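Local coordinates for lysozyme C (Equus asinus, PDB 5XUW), which hydrolyses the beta-1,4 linkages between N-acetylmuramic acid and N-acetylglucosamine in bacterial peptidoglycan and carries one bound calcium ion, at residues E7-L12 / Y23-W28; K13-D18 / N87-I92; C30-E33 / N37-T40; S93-V98 / S106-W111. All blocks are in the same frame, centred on the assembly; numbering follows the deposited sequence.

Overall arrangement
Starting from the N terminus, helix 5-14 meets the beginning of helix 25-36 in contact 1, which closes a short loop. Contact 2 then takes the end of helix 5-14 across to the calcium-binding segment at the start of helix 89-100; its segments alternate along the chain with those of contact 1, so the two cross, and the salt bridge from Lys11 to Asp89 joins them. Contact 3, a tight turn at the end of helix 25-36, is nested inside the long loop closed by contact 2, which also encloses the three-stranded sheet. Contact 4 follows in series, tying helix 89-100 to the segment that opens helix 109-114, where Trp108 packs on Met31 of contact 3's helix.

Contact 1: E7-L12 / Y23-W28; sequences ELAHKL and YSLANW
Leu25 reaches across from the first turn of helix 25-36 and lays its two methyl groups against the backbone and side chains of helix 5-14. Its CG stands anti to the backbone N (chi1 -171°), which sets the fork against Ala9 and Leu12. CD1 touches Leu12 CB at 3.5 Å, and CD2 lies 3.5 Å from the carbonyl oxygen Ala9 O, with the methyl Ala9 CB somewhat farther from CD2 at 4.3 Å. The fork of Leu25 is thus spread over one turn of the facing helix. Leu12 also meets Trp28, its CD1 methyl 3.9 Å from Trp28 CB, the two side chains crossing at about a right angle. The indole of Trp28 packs on Ala95 and Val99 of helix 89-100, while Leu12 also touches Ile92 there. No hydrogen bond spans the two segments; the polar work is local, Ser24 OG capping helix 25-36 by accepting from Asn27 N at 3.1 Å in a fairly straight bond (164°). Asn27 ND2 donates to the same oxygen, tilted from its amide plane. This is apolar helix-helix packing within the alpha domain of the C-type lysozyme fold, with Trp28 continuing the core toward a third helix.

Contact 2: K13-D18 / N87-I92; sequences KAQEMD and NIDDDI. With CA (calcium ion), chain C.
Apolar contact between the turn after helix 5-14 and the start of helix 89-100 centres on Ile92, whose two branches meet different partners. Its CD1 touches Gln15 CG at 3.7 Å, while its CG2 lies 3.8 Å from Met17 SD, the thioether being folded over by bends at chi2 and chi3. Met17 also rests on Leu12 and Trp28. Glu16, with positive phi, closes helix 5-14 in a Schellman motif just before Met17. The polar contact is looser. The amide and carboxylate planes of Gln15 and Asp89 are 22° apart, although the side chains cross at about a right angle, and Gln15 CD is 3.6 Å from Asp89 OD1, but that oxygen has its salt bridge with Lys11. A water links Gln15 OE1 to the backbone carbonyl, donating to both, 2.8 Å from Asp89 O. Metal coordination occupies a different side of segment 87-92: calcium is bound by Asn87 O and Asp90 OD1, both at 2.4 Å, by Asp91 OD1 and by two waters, and Lys82 O and Asp85 OD1 complete seven ligands. Two backbone carbonyls, three aspartates and two waters around the ion are characteristic of the calcium-binding loop of calcium-binding lysozymes and alpha-lactalbumins.

Contact 3: C30-E33 / N37-T40; sequences CMAE and NFNT
With CG anti to the carbonyl carbon (chi1 -61°), the ring of Phe38 folds back over the helix that has just ended, and Glu33, whose CG stands anti to its own backbone N, runs extended over one face of it. The arrangement is the C-terminal end of helix 25-36 in the alpha domain of C-type lysozyme. Asn37 and Phe38 both have positive phi, which reverses the chain and sends it on toward strand 43-44. The last helical turn closes with a weak hydrogen bond from Asn37 N to Glu33 O, 2.9 Å long but bent to 129° at the hydrogen; the CA of Asn37 also approaches this carbonyl oxygen.

Most of the buried surface belongs to Glu33 and Phe38. Glu33 CA sits 3.7 Å above one face of the ring, offset toward its rim, and the aliphatic chain continues over the same face along its rim, CG being 3.7 Å from Phe38 CE2. The carboxylate plane is turned 30° from the ring, and Glu33 OE1 is hydrogen-bonded to Tyr123 OH. Leu8 and Lys5 of helix 5-14 also touch Phe38, placing the ring between that helix and the end of helix 25-36. Ala32 supplies a smaller contact, its methyl CB 4.2 Å from Phe38 CD1. The closest side-chain approach is at the para carbon, where Phe38 CZ lies 3.4 Å from Glu33 CB.

Contact 4: S93-V98 / S106-W111; sequences SCAKRV and SAWKAW
Trp108 pushes the six-membered end of its indole into the shallow hollow between Ala95 and Val98, residues one turn apart on helix 89-100. Val98 is the bump on one face: its CG1 methyl stands 4.0 Å from the centroid of the six-membered ring of Trp108, 27° off the normal, a CH-pi contact. The same methyl is 3.8 Å from Ala107 CB, so it fits the notch between that small side chain and the indole. Val98 CG1 is anti to the backbone N (chi1 176°), which carries it toward segment 106-111. Ala95 meets the outer edge of the ring. Its CB meets Trp108 CZ2 at 3.9 Å, and its carbonyl oxygen Ala95 O lies in the ring plane at the edge, 3.7 Å from Trp108 CH2. No hydrogen bond joins the segments; Trp108 NE1 instead donates to Phe57 O, which would help to hold the indole's rotation. Further round, Trp108 packs on Met31, Leu59 and Glu35, the last the predicted catalytic acid. A buried tryptophan set beside this glutamate, between the alpha domain and the sheet side of the cleft, is typical of the C-type lysozyme active site.

Contact 1: E7-L12 / Y23-W28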
loop_
_atom_site.group_PDB
_atom_site.type_symbol
_atom_site.label_atom_id
_atom_site.label_comp_id
_atom_site.label_asym_id
_atom_site.label_seq_id
_atom_site.Cartn_x
_atom_site.Cartn_y
_atom_site.Cartn_z
ATOM N N GLU A 7 -8.774 -12.321 0.542
ATOM C CA GLU A 7 -8.074 -12.346 1.815
ATOM C C GLU A 7 -7.642 -10.938 2.222
ATOM O O GLU A 7 -7.852 -10.521 3.370
ATOM C CB GLU A 7 -6.841 -13.233 1.724
ATOM C CG GLU A 7 -6.126 -13.433 3.046
ATOM C CD GLU A 7 -4.850 -14.231 2.889
ATOM O OE1 GLU A 7 -4.457 -14.531 1.737
ATOM O OE2 GLU A 7 -4.249 -14.541 3.933
ATOM N N LEU A 8 -7.031 -10.216 1.284
ATOM C CA LEU A 8 -6.578 -8.856 1.574
ATOM C C LEU A 8 -7.756 -7.941 1.883
ATOM O O LEU A 8 -7.711 -7.182 2.845
ATOM C CB LEU A 8 -5.724 -8.288 0.439
ATOM C CG LEU A 8 -5.135 -6.896 0.714
ATOM C CD1 LEU A 8 -4.272 -6.889 1.974
ATOM C CD2 LEU A 8 -4.338 -6.387 -0.483
ATOM N N ALA A 9 -8.821 -8.045 1.091
ATOM C CA ALA A 9 -10.024 -7.220 1.305
ATOM C C ALA A 9 -10.569 -7.361 2.734
ATOM O O ALA A 9 -10.852 -6.377 3.417
ATOM C CB ALA A 9 -11.090 -7.589 0.294
ATOM N N HIS A 10 -10.660 -8.597 3.207
ATOM C CA HIS A 10 -11.165 -8.848 4.558
ATOM C C HIS A 10 -10.224 -8.387 5.675
ATOM O O HIS A 10 -10.684 -7.853 6.683
ATOM C CB HIS A 10 -11.582 -10.307 4.697
ATOM C CG HIS A 10 -12.908 -10.567 4.070
ATOM N ND1 HIS A 10 -14.090 -10.327 4.733
ATOM C CD2 HIS A 10 -13.246 -10.924 2.811
ATOM C CE1 HIS A 10 -15.101 -10.584 3.927
ATOM N NE2 HIS A 10 -14.617 -10.952 2.753
ATOM N N LYS A 11 -8.923 -8.568 5.477
ATOM C CA LYS A 11 -7.913 -8.034 6.393
ATOM C C LYS A 11 -8.018 -6.505 6.495
ATOM O O LYS A 11 -8.115 -5.949 7.588
ATOM C CB LYS A 11 -6.523 -8.452 5.916
ATOM C CG LYS A 11 -5.348 -7.910 6.718
ATOM C CD LYS A 11 -5.433 -8.227 8.200
ATOM C CE LYS A 11 -4.174 -7.760 8.919
ATOM N NZ LYS A 11 -4.236 -7.986 10.390
ATOM N N LEU A 12 -8.002 -5.836 5.347
ATOM C CA LEU A 12 -8.112 -4.377 5.313
ATOM C C LEU A 12 -9.432 -3.896 5.912
ATOM O O LEU A 12 -9.455 -2.899 6.638
ATOM C CB LEU A 12 -7.922 -3.849 3.891
ATOM C CG LEU A 12 -6.564 -4.110 3.223
ATOM C CD1 LEU A 12 -6.469 -3.324 1.927
ATOM C CD2 LEU A 12 -5.367 -3.794 4.112
ATOM N N TYR A 23 -11.463 6.712 0.537
ATOM C CA TYR A 23 -11.285 5.699 -0.502
ATOM C C TYR A 23 -11.887 4.372 -0.080
ATOM O O TYR A 23 -11.669 3.910 1.046
ATOM C CB TYR A 23 -9.798 5.503 -0.791
ATOM C CG TYR A 23 -9.118 6.726 -1.338
ATOM C CD1 TYR A 23 -9.091 6.969 -2.705
ATOM C CD2 TYR A 23 -8.497 7.648 -0.491
ATOM C CE1 TYR A 23 -8.464 8.082 -3.229
ATOM C CE2 TYR A 23 -7.864 8.768 -0.999
ATOM C CZ TYR A 23 -7.859 8.987 -2.367
ATOM O OH TYR A 23 -7.211 10.094 -2.875
ATOM N N SER A 24 -12.617 3.750 -0.997
ATOM C CA SER A 24 -13.259 2.472 -0.747
ATOM C C SER A 24 -12.251 1.365 -0.533
ATOM O O SER A 24 -11.103 1.449 -0.980
ATOM C CB SER A 24 -14.119 2.070 -1.938
ATOM O OG SER A 24 -13.300 1.752 -3.054
ATOM N N LEU A 25 -12.713 0.306 0.115
ATOM C CA LEU A 25 -11.927 -0.903 0.250
ATOM C C LEU A 25 -11.421 -1.410 -1.114
ATOM O O LEU A 25 -10.277 -1.820 -1.230
ATOM C CB LEU A 25 -12.774 -1.968 0.939
ATOM C CG LEU A 25 -12.101 -3.249 1.379
ATOM C CD1 LEU A 25 -11.018 -2.963 2.405
ATOM C CD2 LEU A 25 -13.173 -4.169 1.950
ATOM N N ALA A 26 -12.260 -1.368 -2.148
ATOM C CA ALA A 26 -11.833 -1.823 -3.484
ATOM C C ALA A 26 -10.635 -1.026 -3.981
ATOM O O ALA A 26 -9.695 -1.590 -4.540
ATOM C CB ALA A 26 -12.973 -1.748 -4.479
ATOM N N ASN A 27 -10.665 0.285 -3.766
ATOM C CA ASN A 27 -9.519 1.126 -4.128
ATOM C C ASN A 27 -8.227 0.749 -3.403
ATOM O O ASN A 27 -7.162 0.689 -4.014
ATOM C CB ASN A 27 -9.849 2.612 -3.947
ATOM C CG ASN A 27 -10.421 3.210 -5.199
ATOM O OD1 ASN A 27 -9.714 3.353 -6.193
ATOM N ND2 ASN A 27 -11.711 3.538 -5.180
ATOM N N TRP A 28 -8.331 0.497 -2.107
ATOM C CA TRP A 28 -7.181 0.055 -1.306
ATOM C C TRP A 28 -6.608 -1.287 -1.784
ATOM O O TRP A 28 -5.386 -1.457 -1.893
ATOM C CB TRP A 28 -7.595 -0.061 0.162
ATOM C CG TRP A 28 -7.710 1.261 0.839
ATOM C CD1 TRP A 28 -8.845 1.902 1.237
ATOM C CD2 TRP A 28 -6.623 2.113 1.184
ATOM N NE1 TRP A 28 -8.522 3.109 1.823
ATOM C CE2 TRP A 28 -7.162 3.258 1.797
ATOM C CE3 TRP A 28 -5.239 2.011 1.040
ATOM C CZ2 TRP A 28 -6.355 4.292 2.286
ATOM C CZ3 TRP A 28 -4.442 3.032 1.513
ATOM C CH2 TRP A 28 -5.001 4.155 2.133
#

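Contact 2: K13-D18 / N87-I92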
loop_
_atom_site.group_PDB
_atom_site.type_symbol
_atom_site.label_atom_id
_atom_site.label_comp_id
_atom_site.label_asym_id
_atom_site.label_seq_id
_atom_site.Cartn_x
_atom_site.Cartn_y
_atom_site.Cartn_z
ATOM N N LYS A 13 -10.521 -4.609 5.637
ATOM C CA LYS A 13 -11.815 -4.287 6.256
ATOM C C LYS A 13 -11.731 -4.339 7.784
ATOM O O LYS A 13 -12.250 -3.455 8.474
ATOM C CB LYS A 13 -12.920 -5.232 5.770
ATOM C CG LYS A 13 -14.300 -4.906 6.346
ATOM C CD LYS A 13 -15.421 -5.680 5.675
ATOM C CE LYS A 13 -16.746 -5.522 6.419
ATOM N NZ LYS A 13 -17.137 -4.093 6.580
ATOM N N ALA A 14 -11.074 -5.371 8.297
ATOM C CA ALA A 14 -10.925 -5.551 9.746
ATOM C C ALA A 14 -10.070 -4.458 10.385
ATOM O O ALA A 14 -10.254 -4.142 11.565
ATOM C CB ALA A 14 -10.340 -6.921 10.049
ATOM N N GLN A 15 -9.131 -3.897 9.618
ATOM C CA GLN A 15 -8.304 -2.765 10.066
ATOM C C GLN A 15 -8.892 -1.397 9.666
ATOM O O GLN A 15 -8.151 -0.431 9.524
ATOM C CB GLN A 15 -6.878 -2.903 9.514
ATOM C CG GLN A 15 -6.159 -4.187 9.904
ATOM C CD GLN A 15 -5.843 -4.261 11.382
ATOM O OE1 GLN A 15 -5.260 -3.342 11.959
ATOM N NE2 GLN A 15 -6.220 -5.360 12.002
ATOM N N GLU A 16 -10.210 -1.328 9.465
ATOM C CA GLU A 16 -10.945 -0.072 9.267
ATOM C C GLU A 16 -10.535 0.731 8.027
ATOM O O GLU A 16 -10.613 1.962 8.025
ATOM C CB GLU A 16 -10.894 0.787 10.544
ATOM C CG GLU A 16 -11.557 0.107 11.731
ATOM C CD GLU A 16 -11.623 0.974 12.976
ATOM O OE1 GLU A 16 -12.359 0.584 13.904
ATOM O OE2 GLU A 16 -10.952 2.031 13.036
ATOM N N MET A 17 -10.128 0.040 6.961
ATOM C CA MET A 17 -9.681 0.731 5.744
ATOM C C MET A 17 -10.796 1.145 4.803
ATOM O O MET A 17 -10.566 1.998 3.935
ATOM C CB MET A 17 -8.661 -0.101 4.972
ATOM C CG MET A 17 -7.336 -0.245 5.697
ATOM S SD MET A 17 -6.491 1.338 5.815
ATOM C CE MET A 17 -5.468 1.306 4.351
ATOM N N ASP A 18 -11.984 0.561 4.937
ATOM C CA ASP A 18 -13.081 0.925 4.037
ATOM C C ASP A 18 -13.495 2.378 4.253
ATOM O O ASP A 18 -13.952 2.746 5.338
ATOM C CB ASP A 18 -14.294 0.013 4.205
ATOM C CG ASP A 18 -15.362 0.282 3.162
ATOM O OD1 ASP A 18 -15.014 0.643 2.012
ATOM O OD2 ASP A 18 -16.553 0.138 3.483
ATOM N N ASN A 87 3.051 -9.974 8.355
ATOM C CA ASN A 87 1.986 -9.223 9.001
ATOM C C ASN A 87 1.988 -7.795 8.482
ATOM O O ASN A 87 3.035 -7.176 8.438
ATOM C CB ASN A 87 2.147 -9.244 10.511
ATOM C CG ASN A 87 0.901 -8.752 11.214
ATOM O OD1 ASN A 87 -0.061 -9.502 11.407
ATOM N ND2 ASN A 87 0.899 -7.493 11.577
ATOM N N ILE A 88 0.822 -7.274 8.102
ATOM C CA ILE A 88 0.752 -5.966 7.428
ATOM C C ILE A 88 0.116 -4.862 8.274
ATOM O O ILE A 88 -0.187 -3.793 7.761
ATOM C CB ILE A 88 0.040 -6.052 6.052
ATOM C CG1 ILE A 88 -1.429 -6.472 6.182
ATOM C CG2 ILE A 88 0.790 -6.999 5.133
ATOM C CD1 ILE A 88 -2.251 -6.188 4.940
ATOM N N ASP A 89 -0.087 -5.104 9.562
ATOM C CA ASP A 89 -0.652 -4.079 10.433
ATOM C C ASP A 89 0.155 -2.787 10.422
ATOM O O ASP A 89 -0.432 -1.704 10.336
ATOM C CB ASP A 89 -0.816 -4.585 11.868
ATOM C CG ASP A 89 -1.919 -5.626 12.003
ATOM O OD1 ASP A 89 -2.656 -5.869 11.025
ATOM O OD2 ASP A 89 -2.039 -6.226 13.094
ATOM N N ASP A 90 1.483 -2.900 10.500
ATOM C CA ASP A 90 2.330 -1.704 10.476
ATOM C C ASP A 90 2.388 -1.087 9.074
ATOM O O ASP A 90 2.430 0.151 8.933
ATOM C CB ASP A 90 3.722 -1.926 11.096
ATOM C CG ASP A 90 4.459 -3.129 10.542
ATOM O OD1 ASP A 90 4.052 -3.677 9.495
ATOM O OD2 ASP A 90 5.462 -3.546 11.179
ATOM N N ASP A 91 2.327 -1.927 8.044
ATOM C CA ASP A 91 2.169 -1.430 6.650
ATOM C C ASP A 91 0.888 -0.615 6.505
ATOM O O ASP A 91 0.881 0.466 5.880
ATOM C CB ASP A 91 2.127 -2.567 5.621
ATOM C CG ASP A 91 3.337 -3.472 5.677
ATOM O OD1 ASP A 91 3.523 -4.134 6.712
ATOM O OD2 ASP A 91 4.074 -3.554 4.671
ATOM N N ILE A 92 -0.193 -1.128 7.088
ATOM C CA ILE A 92 -1.500 -0.454 7.029
ATOM C C ILE A 92 -1.462 0.879 7.780
ATOM O O ILE A 92 -1.945 1.898 7.283
ATOM C CB ILE A 92 -2.619 -1.350 7.599
ATOM C CG1 ILE A 92 -2.919 -2.500 6.628
ATOM C CG2 ILE A 92 -3.888 -0.551 7.893
ATOM C CD1 ILE A 92 -3.693 -3.641 7.246
HETATM CA CA CA C . 4.814 -5.607 8.204
HETATM O O HOH W 1 -3.020 -1.417 11.447
HETATM O O HOH W 2 5.028 -6.177 10.485
HETATM O O HOH W 3 4.838 -6.518 5.973
#

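Contact 3: C30-E33 / N37-T40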
loop_
_atom_site.group_PDB
_atom_site.type_symbol
_atom_site.label_atom_id
_atom_site.label_comp_id
_atom_site.label_asym_id
_atom_site.label_seq_id
_atom_site.Cartn_x
_atom_site.Cartn_y
_atom_site.Cartn_z
ATOM N N CYS A 30 -7.096 -2.605 -4.773
ATOM C CA CYS A 30 -6.584 -2.350 -6.123
ATOM C C CYS A 30 -5.168 -1.778 -6.094
ATOM O O CYS A 30 -4.284 -2.234 -6.830
ATOM C CB CYS A 30 -7.536 -1.437 -6.906
ATOM S SG CYS A 30 -7.226 -1.389 -8.681
ATOM N N MET A 31 -4.928 -0.806 -5.217
ATOM C CA MET A 31 -3.585 -0.232 -5.103
ATOM C C MET A 31 -2.590 -1.345 -4.773
ATOM O O MET A 31 -1.534 -1.430 -5.396
ATOM C CB MET A 31 -3.562 0.893 -4.062
ATOM C CG MET A 31 -2.191 1.490 -3.761
ATOM S SD MET A 31 -1.298 0.674 -2.425
ATOM C CE MET A 31 -2.252 1.226 -1.011
ATOM N N ALA A 32 -2.940 -2.234 -3.848
ATOM C CA ALA A 32 -2.029 -3.321 -3.498
ATOM C C ALA A 32 -1.774 -4.269 -4.677
ATOM O O ALA A 32 -0.635 -4.692 -4.891
ATOM C CB ALA A 32 -2.541 -4.086 -2.295
ATOM N N GLU A 33 -2.815 -4.590 -5.450
ATOM C CA GLU A 33 -2.646 -5.503 -6.582
ATOM C C GLU A 33 -1.636 -4.944 -7.573
ATOM O O GLU A 33 -0.743 -5.656 -8.025
ATOM C CB GLU A 33 -3.958 -5.794 -7.325
ATOM C CG GLU A 33 -3.777 -6.908 -8.352
ATOM C CD GLU A 33 -5.046 -7.394 -9.029
ATOM O OE1 GLU A 33 -6.164 -6.977 -8.677
ATOM O OE2 GLU A 33 -4.899 -8.221 -9.955
ATOM N N ASN A 37 1.493 -6.820 -6.645
ATOM C CA ASN A 37 0.843 -8.099 -6.967
ATOM C C ASN A 37 0.489 -8.915 -5.708
ATOM O O ASN A 37 0.611 -10.142 -5.696
ATOM C CB ASN A 37 1.711 -8.914 -7.956
ATOM C CG ASN A 37 0.923 -10.011 -8.690
ATOM O OD1 ASN A 37 1.502 -11.003 -9.151
ATOM N ND2 ASN A 37 -0.387 -9.855 -8.774
ATOM N N PHE A 38 0.059 -8.206 -4.655
ATOM C CA PHE A 38 -0.345 -8.793 -3.363
ATOM C C PHE A 38 0.777 -9.452 -2.545
ATOM O O PHE A 38 0.481 -10.176 -1.596
ATOM C CB PHE A 38 -1.489 -9.803 -3.531
ATOM C CG PHE A 38 -2.753 -9.224 -4.115
ATOM C CD1 PHE A 38 -3.298 -8.043 -3.612
ATOM C CD2 PHE A 38 -3.408 -9.872 -5.151
ATOM C CE1 PHE A 38 -4.463 -7.517 -4.142
ATOM C CE2 PHE A 38 -4.585 -9.348 -5.684
ATOM C CZ PHE A 38 -5.116 -8.180 -5.166
ATOM N N ASN A 39 2.030 -9.156 -2.881
ATOM C CA ASN A 39 3.197 -9.799 -2.284
ATOM C C ASN A 39 3.834 -8.883 -1.239
ATOM O O ASN A 39 4.342 -7.809 -1.567
ATOM C CB ASN A 39 4.208 -10.132 -3.375
ATOM C CG ASN A 39 5.333 -11.042 -2.890
ATOM O OD1 ASN A 39 5.543 -11.229 -1.695
ATOM N ND2 ASN A 39 6.054 -11.626 -3.836
ATOM N N THR A 40 3.821 -9.331 0.017
ATOM C CA THR A 40 4.395 -8.556 1.120
ATOM C C THR A 40 5.901 -8.385 0.996
ATOM O O THR A 40 6.458 -7.503 1.619
ATOM C CB THR A 40 4.116 -9.189 2.501
ATOM O OG1 THR A 40 4.674 -10.507 2.541
ATOM C CG2 THR A 40 2.634 -9.255 2.782
#

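Contact 4: S93-V98 / S106-W111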
loop_
_atom_site.group_PDB
_atom_site.type_symbol
_atom_site.label_atom_id
_atom_site.label_comp_id
_atom_site.label_asym_id
_atom_site.label_seq_id
_atom_site.Cartn_x
_atom_site.Cartn_y
_atom_site.Cartn_z
ATOM N N SER A 93 -0.925 0.865 8.988
ATOM C CA SER A 93 -0.806 2.109 9.748
ATOM C C SER A 93 -0.008 3.158 8.978
ATOM O O SER A 93 -0.376 4.329 8.994
ATOM C CB SER A 93 -0.199 1.867 11.121
ATOM O OG SER A 93 1.019 1.186 11.001
ATOM N N CYS A 94 1.050 2.737 8.281
ATOM C CA CYS A 94 1.848 3.653 7.472
ATOM C C CYS A 94 1.085 4.158 6.244
ATOM O O CYS A 94 1.124 5.355 5.929
ATOM C CB CYS A 94 3.171 3.005 7.062
ATOM S SG CYS A 94 4.297 4.089 6.153
ATOM N N ALA A 95 0.382 3.260 5.554
ATOM C CA ALA A 95 -0.426 3.670 4.392
ATOM C C ALA A 95 -1.524 4.683 4.783
ATOM O O ALA A 95 -1.824 5.619 4.024
ATOM C CB ALA A 95 -1.028 2.455 3.708
ATOM N N LYS A 96 -2.100 4.499 5.973
ATOM C CA LYS A 96 -3.045 5.473 6.538
ATOM C C LYS A 96 -2.399 6.866 6.678
ATOM O O LYS A 96 -3.029 7.867 6.348
ATOM C CB LYS A 96 -3.583 4.990 7.887
ATOM C CG LYS A 96 -4.582 3.854 7.783
ATOM C CD LYS A 96 -5.027 3.381 9.150
ATOM C CE LYS A 96 -6.087 2.303 9.047
ATOM N NZ LYS A 96 -6.580 1.878 10.379
ATOM N N ARG A 97 -1.152 6.921 7.148
ATOM C CA ARG A 97 -0.390 8.182 7.198
ATOM C C ARG A 97 -0.162 8.716 5.774
ATOM O O ARG A 97 -0.402 9.902 5.510
ATOM C CB ARG A 97 0.927 8.003 8.007
ATOM C CG ARG A 97 2.000 9.101 7.907
ATOM C CD ARG A 97 1.659 10.393 8.646
ATOM N NE ARG A 97 2.643 11.480 8.412
ATOM C CZ ARG A 97 2.803 12.153 7.268
ATOM N NH1 ARG A 97 2.058 11.881 6.201
ATOM N NH2 ARG A 97 3.736 13.109 7.167
ATOM N N VAL A 98 0.227 7.843 4.840
ATOM C CA VAL A 98 0.513 8.290 3.474
ATOM C C VAL A 98 -0.712 8.941 2.821
ATOM O O VAL A 98 -0.573 10.033 2.254
ATOM C CB VAL A 98 1.043 7.146 2.574
ATOM C CG1 VAL A 98 1.242 7.632 1.143
ATOM C CG2 VAL A 98 2.348 6.582 3.132
ATOM N N SER A 106 -3.115 9.126 -4.916
ATOM C CA SER A 106 -2.228 9.380 -6.057
ATOM C C SER A 106 -0.734 9.359 -5.706
ATOM O O SER A 106 0.094 9.424 -6.597
ATOM C CB SER A 106 -2.595 10.687 -6.766
ATOM O OG SER A 106 -3.866 10.563 -7.371
ATOM N N ALA A 107 -0.396 9.276 -4.415
ATOM C CA ALA A 107 0.958 8.913 -3.989
ATOM C C ALA A 107 1.452 7.607 -4.624
ATOM O O ALA A 107 2.657 7.449 -4.873
ATOM C CB ALA A 107 1.029 8.810 -2.472
ATOM N N TRP A 108 0.528 6.680 -4.876
ATOM C CA TRP A 108 0.865 5.373 -5.429
ATOM C C TRP A 108 0.688 5.412 -6.946
ATOM O O TRP A 108 -0.430 5.458 -7.458
ATOM C CB TRP A 108 0.001 4.295 -4.781
ATOM C CG TRP A 108 0.385 3.971 -3.355
ATOM C CD1 TRP A 108 1.417 3.178 -2.949
ATOM C CD2 TRP A 108 -0.279 4.411 -2.151
ATOM N NE1 TRP A 108 1.444 3.095 -1.574
ATOM C CE2 TRP A 108 0.418 3.847 -1.059
ATOM C CE3 TRP A 108 -1.377 5.235 -1.897
ATOM C CZ2 TRP A 108 0.034 4.069 0.270
ATOM C CZ3 TRP A 108 -1.760 5.456 -0.596
ATOM C CH2 TRP A 108 -1.053 4.869 0.487
ATOM N N LYS A 109 1.803 5.412 -7.661
ATOM C CA LYS A 109 1.767 5.560 -9.121
ATOM C C LYS A 109 1.043 4.409 -9.829
ATOM O O LYS A 109 0.383 4.626 -10.845
ATOM C CB LYS A 109 3.178 5.723 -9.676
ATOM C CG LYS A 109 3.881 6.984 -9.176
ATOM C CD LYS A 109 4.952 7.439 -10.155
ATOM C CE LYS A 109 5.917 8.431 -9.526
ATOM N NZ LYS A 109 7.009 8.800 -10.473
ATOM N N ALA A 110 1.155 3.191 -9.300
ATOM C CA ALA A 110 0.460 2.049 -9.914
ATOM C C ALA A 110 -1.063 2.151 -9.715
ATOM O O ALA A 110 -1.825 1.760 -10.602
ATOM C CB ALA A 110 1.007 0.728 -9.393
ATOM N N TRP A 111 -1.497 2.697 -8.579
ATOM C CA TRP A 111 -2.913 2.999 -8.371
ATOM C C TRP A 111 -3.389 4.036 -9.390
ATOM O O TRP A 111 -4.447 3.874 -10.018
ATOM C CB TRP A 111 -3.178 3.468 -6.935
ATOM C CG TRP A 111 -4.617 3.832 -6.710
ATOM C CD1 TRP A 111 -5.651 2.989 -6.409
ATOM C CD2 TRP A 111 -5.175 5.131 -6.812
ATOM N NE1 TRP A 111 -6.835 3.695 -6.325
ATOM C CE2 TRP A 111 -6.565 5.017 -6.558
ATOM C CE3 TRP A 111 -4.637 6.396 -7.083
ATOM C CZ2 TRP A 111 -7.418 6.121 -6.571
ATOM C CZ3 TRP A 111 -5.489 7.484 -7.100
ATOM C CH2 TRP A 111 -6.861 7.341 -6.830
#